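Local coordinates for protein fatty acid synthase 1, isoform A (Drosophila melanogaster, PDB 6FN6) that probably catalyses the de novo synthesis of long-chain saturated fatty acids from acetyl-CoA and malonyl-CoA with NADPH, this piece being its dehydratase, enoylreductase and ketoreductase region, at residues Glu113-Thr121 against Pro224-Lys235. Numbering follows the deposited sequence.
Sequences EELPLEEQT and PVQWYSDINVIK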
loop_
_atom_site.group_PDB
_atom_site.type_symbol
_atom_site.label_atom_id
_atom_site.label_comp_id
_atom_site.label_asym_id
_atom_site.label_seq_id
_atom_site.Cartn_x
_atom_site.Cartn_y
_atom_site.Cartn_z
ATOM N N GLU A 113 -21.937 -15.700 -3.651
ATOM C CA GLU A 113 -21.013 -14.643 -4.050
ATOM C C GLU A 113 -21.710 -13.481 -4.762
ATOM O O GLU A 113 -21.115 -12.418 -4.946
ATOM C CB GLU A 113 -19.922 -15.220 -4.958
ATOM C CG GLU A 113 -19.033 -16.258 -4.287
ATOM C CD GLU A 113 -18.112 -15.661 -3.241
ATOM O OE1 GLU A 113 -17.342 -14.741 -3.581
ATOM O OE2 GLU A 113 -18.156 -16.115 -2.078
ATOM N N GLU A 114 -22.967 -13.679 -5.148
ATOM C CA GLU A 114 -23.711 -12.657 -5.885
ATOM C C GLU A 114 -24.493 -11.742 -4.948
ATOM O O GLU A 114 -24.716 -12.078 -3.785
ATOM C CB GLU A 114 -24.671 -13.314 -6.879
ATOM C CG GLU A 114 -24.014 -14.352 -7.770
ATOM C CD GLU A 114 -24.772 -14.582 -9.060
ATOM O OE1 GLU A 114 -25.563 -15.547 -9.123
ATOM O OE2 GLU A 114 -24.572 -13.801 -10.015
ATOM N N LEU A 115 -24.910 -10.586 -5.462
ATOM C CA LEU A 115 -25.697 -9.637 -4.678
ATOM C C LEU A 115 -27.188 -9.807 -4.976
ATOM O O LEU A 115 -27.571 -9.982 -6.136
ATOM C CB LEU A 115 -25.267 -8.198 -4.977
ATOM C CG LEU A 115 -23.877 -7.751 -4.517
ATOM C CD1 LEU A 115 -23.563 -6.369 -5.067
ATOM C CD2 LEU A 115 -23.777 -7.748 -3.001
ATOM N N PRO A 116 -28.038 -9.743 -3.933
ATOM C CA PRO A 116 -29.489 -9.850 -4.125
ATOM C C PRO A 116 -30.101 -8.550 -4.633
ATOM O O PRO A 116 -30.636 -7.773 -3.841
ATOM C CB PRO A 116 -29.998 -10.193 -2.726
ATOM C CG PRO A 116 -29.027 -9.540 -1.817
ATOM C CD PRO A 116 -27.689 -9.624 -2.505
ATOM N N LEU A 117 -30.023 -8.320 -5.939
ATOM C CA LEU A 117 -30.466 -7.058 -6.520
ATOM C C LEU A 117 -31.701 -7.257 -7.389
ATOM O O LEU A 117 -31.753 -8.168 -8.216
ATOM C CB LEU A 117 -29.339 -6.433 -7.345
ATOM C CG LEU A 117 -28.143 -5.927 -6.533
ATOM C CD1 LEU A 117 -26.950 -5.674 -7.442
ATOM C CD2 LEU A 117 -28.498 -4.678 -5.743
ATOM N N GLU A 118 -32.693 -6.393 -7.193
ATOM C CA GLU A 118 -33.920 -6.435 -7.978
ATOM C C GLU A 118 -33.887 -5.400 -9.098
ATOM O O GLU A 118 -33.214 -4.375 -8.990
ATOM C CB GLU A 118 -35.134 -6.197 -7.076
ATOM C CG GLU A 118 -35.513 -7.394 -6.217
ATOM C CD GLU A 118 -36.110 -8.528 -7.028
ATOM O OE1 GLU A 118 -36.259 -8.366 -8.258
ATOM O OE2 GLU A 118 -36.433 -9.579 -6.435
ATOM N N GLU A 119 -34.614 -5.685 -10.174
ATOM C CA GLU A 119 -34.655 -4.807 -11.340
ATOM C C GLU A 119 -35.094 -3.389 -10.985
ATOM O O GLU A 119 -35.902 -3.183 -10.080
ATOM C CB GLU A 119 -35.596 -5.382 -12.400
ATOM C CG GLU A 119 -35.074 -6.640 -13.078
ATOM C CD GLU A 119 -35.926 -7.062 -14.262
ATOM O OE1 GLU A 119 -36.186 -6.213 -15.141
ATOM O OE2 GLU A 119 -36.336 -8.240 -14.312
ATOM N N GLN A 120 -34.550 -2.418 -11.711
ATOM C CA GLN A 120 -34.911 -1.018 -11.530
ATOM C C GLN A 120 -36.057 -0.634 -12.462
ATOM O O GLN A 120 -36.259 -1.263 -13.502
ATOM C CB GLN A 120 -33.705 -0.112 -11.788
ATOM C CG GLN A 120 -32.595 -0.235 -10.758
ATOM C CD GLN A 120 -31.329 0.491 -11.179
ATOM O OE1 GLN A 120 -30.943 1.490 -10.573
ATOM N NE2 GLN A 120 -30.677 -0.009 -12.222
ATOM N N THR A 121 -36.807 0.397 -12.086
ATOM C CA THR A 121 -37.865 0.918 -12.943
ATOM C C THR A 121 -37.248 1.794 -14.032
ATOM O O THR A 121 -36.518 2.734 -13.720
ATOM C CB THR A 121 -38.896 1.746 -12.153
ATOM O OG1 THR A 121 -39.361 1.000 -11.022
ATOM C CG2 THR A 121 -40.079 2.103 -13.038
ATOM N N PRO A 224 -31.899 -8.526 -19.701
ATOM C CA PRO A 224 -31.858 -7.262 -18.952
ATOM C C PRO A 224 -30.476 -6.918 -18.400
ATOM O O PRO A 224 -29.780 -7.801 -17.893
ATOM C CB PRO A 224 -32.839 -7.502 -17.795
ATOM C CG PRO A 224 -33.657 -8.673 -18.187
ATOM C CD PRO A 224 -32.782 -9.515 -19.057
ATOM N N VAL A 225 -30.090 -5.648 -18.497
ATOM C CA VAL A 225 -28.857 -5.171 -17.882
ATOM C C VAL A 225 -29.204 -4.025 -16.935
ATOM O O VAL A 225 -30.057 -3.195 -17.239
ATOM C CB VAL A 225 -27.820 -4.735 -18.943
ATOM C CG1 VAL A 225 -28.363 -3.602 -19.800
ATOM C CG2 VAL A 225 -26.514 -4.330 -18.281
ATOM N N GLN A 226 -28.536 -3.991 -15.786
ATOM C CA GLN A 226 -28.816 -3.000 -14.753
ATOM C C GLN A 226 -27.559 -2.236 -14.357
ATOM O O GLN A 226 -26.467 -2.798 -14.317
ATOM C CB GLN A 226 -29.423 -3.668 -13.518
ATOM C CG GLN A 226 -30.651 -4.517 -13.804
ATOM C CD GLN A 226 -31.855 -3.684 -14.194
ATOM O OE1 GLN A 226 -31.961 -2.515 -13.822
ATOM N NE2 GLN A 226 -32.771 -4.282 -14.945
ATOM N N TRP A 227 -27.726 -0.949 -14.075
ATOM C CA TRP A 227 -26.635 -0.119 -13.581
ATOM C C TRP A 227 -27.045 0.593 -12.300
ATOM O O TRP A 227 -27.871 1.505 -12.322
ATOM C CB TRP A 227 -26.208 0.897 -14.640
ATOM C CG TRP A 227 -25.388 2.035 -14.094
ATOM C CD1 TRP A 227 -25.692 3.364 -14.152
ATOM C CD2 TRP A 227 -24.138 1.942 -13.400
ATOM N NE1 TRP A 227 -24.707 4.103 -13.546
ATOM C CE2 TRP A 227 -23.742 3.254 -13.074
ATOM C CE3 TRP A 227 -23.315 0.875 -13.023
ATOM C CZ2 TRP A 227 -22.559 3.529 -12.387
ATOM C CZ3 TRP A 227 -22.138 1.151 -12.343
ATOM C CH2 TRP A 227 -21.773 2.468 -12.032
ATOM N N TYR A 228 -26.468 0.155 -11.185
ATOM C CA TYR A 228 -26.720 0.760 -9.879
ATOM C C TYR A 228 -25.586 1.716 -9.520
ATOM O O TYR A 228 -24.500 1.286 -9.138
ATOM C CB TYR A 228 -26.866 -0.319 -8.808
ATOM C CG TYR A 228 -27.841 -1.415 -9.175
ATOM C CD1 TYR A 228 -27.426 -2.528 -9.893
ATOM C CD2 TYR A 228 -29.176 -1.339 -8.801
ATOM C CE1 TYR A 228 -28.312 -3.532 -10.232
ATOM C CE2 TYR A 228 -30.071 -2.341 -9.134
ATOM C CZ TYR A 228 -29.633 -3.435 -9.850
ATOM O OH TYR A 228 -30.517 -4.434 -10.185
ATOM N N SER A 229 -25.847 3.012 -9.651
ATOM C CA SER A 229 -24.812 4.032 -9.498
ATOM C C SER A 229 -24.311 4.179 -8.057
ATOM O O SER A 229 -23.147 4.524 -7.835
ATOM C CB SER A 229 -25.331 5.381 -10.002
ATOM O OG SER A 229 -26.502 5.772 -9.309
ATOM N N ASP A 230 -25.177 3.927 -7.081
ATOM C CA ASP A 230 -24.797 4.077 -5.680
ATOM C C ASP A 230 -23.741 3.051 -5.269
ATOM O O ASP A 230 -22.737 3.400 -4.647
ATOM C CB ASP A 230 -26.020 3.944 -4.771
ATOM C CG ASP A 230 -26.973 5.111 -4.902
ATOM O OD1 ASP A 230 -26.826 5.890 -5.868
ATOM O OD2 ASP A 230 -27.870 5.249 -4.041
ATOM N N ILE A 231 -23.974 1.789 -5.618
ATOM C CA ILE A 231 -23.077 0.704 -5.227
ATOM C C ILE A 231 -22.056 0.399 -6.323
ATOM O O ILE A 231 -21.128 -0.382 -6.112
ATOM C CB ILE A 231 -23.876 -0.563 -4.858
ATOM C CG1 ILE A 231 -24.708 -1.046 -6.051
ATOM C CG2 ILE A 231 -24.778 -0.279 -3.662
ATOM C CD1 ILE A 231 -25.354 -2.404 -5.842
ATOM N N ASN A 232 -22.241 1.002 -7.494
ATOM C CA ASN A 232 -21.330 0.809 -8.620
ATOM C C ASN A 232 -21.306 -0.646 -9.075
ATOM O O ASN A 232 -20.286 -1.322 -8.959
ATOM C CB ASN A 232 -19.915 1.265 -8.254
ATOM C CG ASN A 232 -18.998 1.355 -9.464
ATOM O OD1 ASN A 232 -19.253 0.739 -10.502
ATOM N ND2 ASN A 232 -17.926 2.126 -9.336
ATOM N N VAL A 233 -22.429 -1.117 -9.608
ATOM C CA VAL A 233 -22.536 -2.492 -10.083
ATOM C C VAL A 233 -23.255 -2.558 -11.429
ATOM O O VAL A 233 -24.262 -1.887 -11.642
ATOM C CB VAL A 233 -23.256 -3.378 -9.041
ATOM C CG1 VAL A 233 -23.430 -4.802 -9.565
ATOM C CG2 VAL A 233 -22.492 -3.388 -7.732
ATOM N N ILE A 234 -22.710 -3.362 -12.338
ATOM C CA ILE A 234 -23.363 -3.666 -13.603
ATOM C C ILE A 234 -23.769 -5.132 -13.553
ATOM O O ILE A 234 -22.911 -6.012 -13.484
ATOM C CB ILE A 234 -22.447 -3.392 -14.813
ATOM C CG1 ILE A 234 -21.825 -1.998 -14.741
ATOM C CG2 ILE A 234 -23.223 -3.531 -16.111
ATOM C CD1 ILE A 234 -20.465 -1.928 -15.404
ATOM N N LYS A 235 -25.070 -5.401 -13.598
ATOM C CA LYS A 235 -25.557 -6.770 -13.469
ATOM C C LYS A 235 -26.464 -7.186 -14.625
ATOM O O LYS A 235 -27.447 -6.511 -14.935
ATOM C CB LYS A 235 -26.300 -6.936 -12.143
ATOM C CG LYS A 235 -26.569 -8.383 -11.777
ATOM C CD LYS A 235 -27.023 -8.527 -10.335
ATOM C CE LYS A 235 -27.317 -9.982 -9.995
ATOM N NZ LYS A 235 -26.160 -10.883 -10.274
#
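Y228 lies between L117 and Q120, where the irregular segment 113-121 runs across a beta hairpin of the dehydratase domain. The hairpin, strands 223-228 and 233-236, belongs to the predicted C-terminal hotdog fold. It carries a G1 beta bulge, in which N232 and V233 sit opposite the single residue Y228. The contact is structural and lies away from the predicted catalytic residues.

Polar bonds hold Q120. Its NE2 gives a nearly straight bond (174°) to Q226 OE1 at 3.2 Å. This bond lies in the Q226 carbonyl plane and close to the Q120 amide plane, although the two amides are turned 65° from each other. The same NE2 bonds to W227 O at 3.2 Å, coming from above that carbonyl plane. Q120 N adds a weak bond to Q226 OE1. The Q226 chain bends at chi2 (-70°), which places this oxygen where both nitrogens can bond to it. With an alanine here in place of Q120, Q226 OE1 would probably keep just the weak backbone bond from this segment, W227 O would lose its NE2 donor, and the Y228 ring would lose the amide against one face.

Apolar packing fills the other face. L117 CD1 makes an off-centre CH-pi contact, 4.2 Å from the Y228 ring centroid. L117 meets I231 tip to tip, CD2 to CD1, at 3.9 Å. L115 CD1 rests on V233 CG2. R774 of the second subunit packs on L117 and I231.

Charge closes one end. K235 NZ forms a salt bridge to E114 OE2 at 3.3 Å and another to E240. E114 OE1 is hydrogen-bonded to N202 ND2.

At the ring's edge, Y228 OH donates to E118 O at 3.0 Å, from above the carbonyl plane.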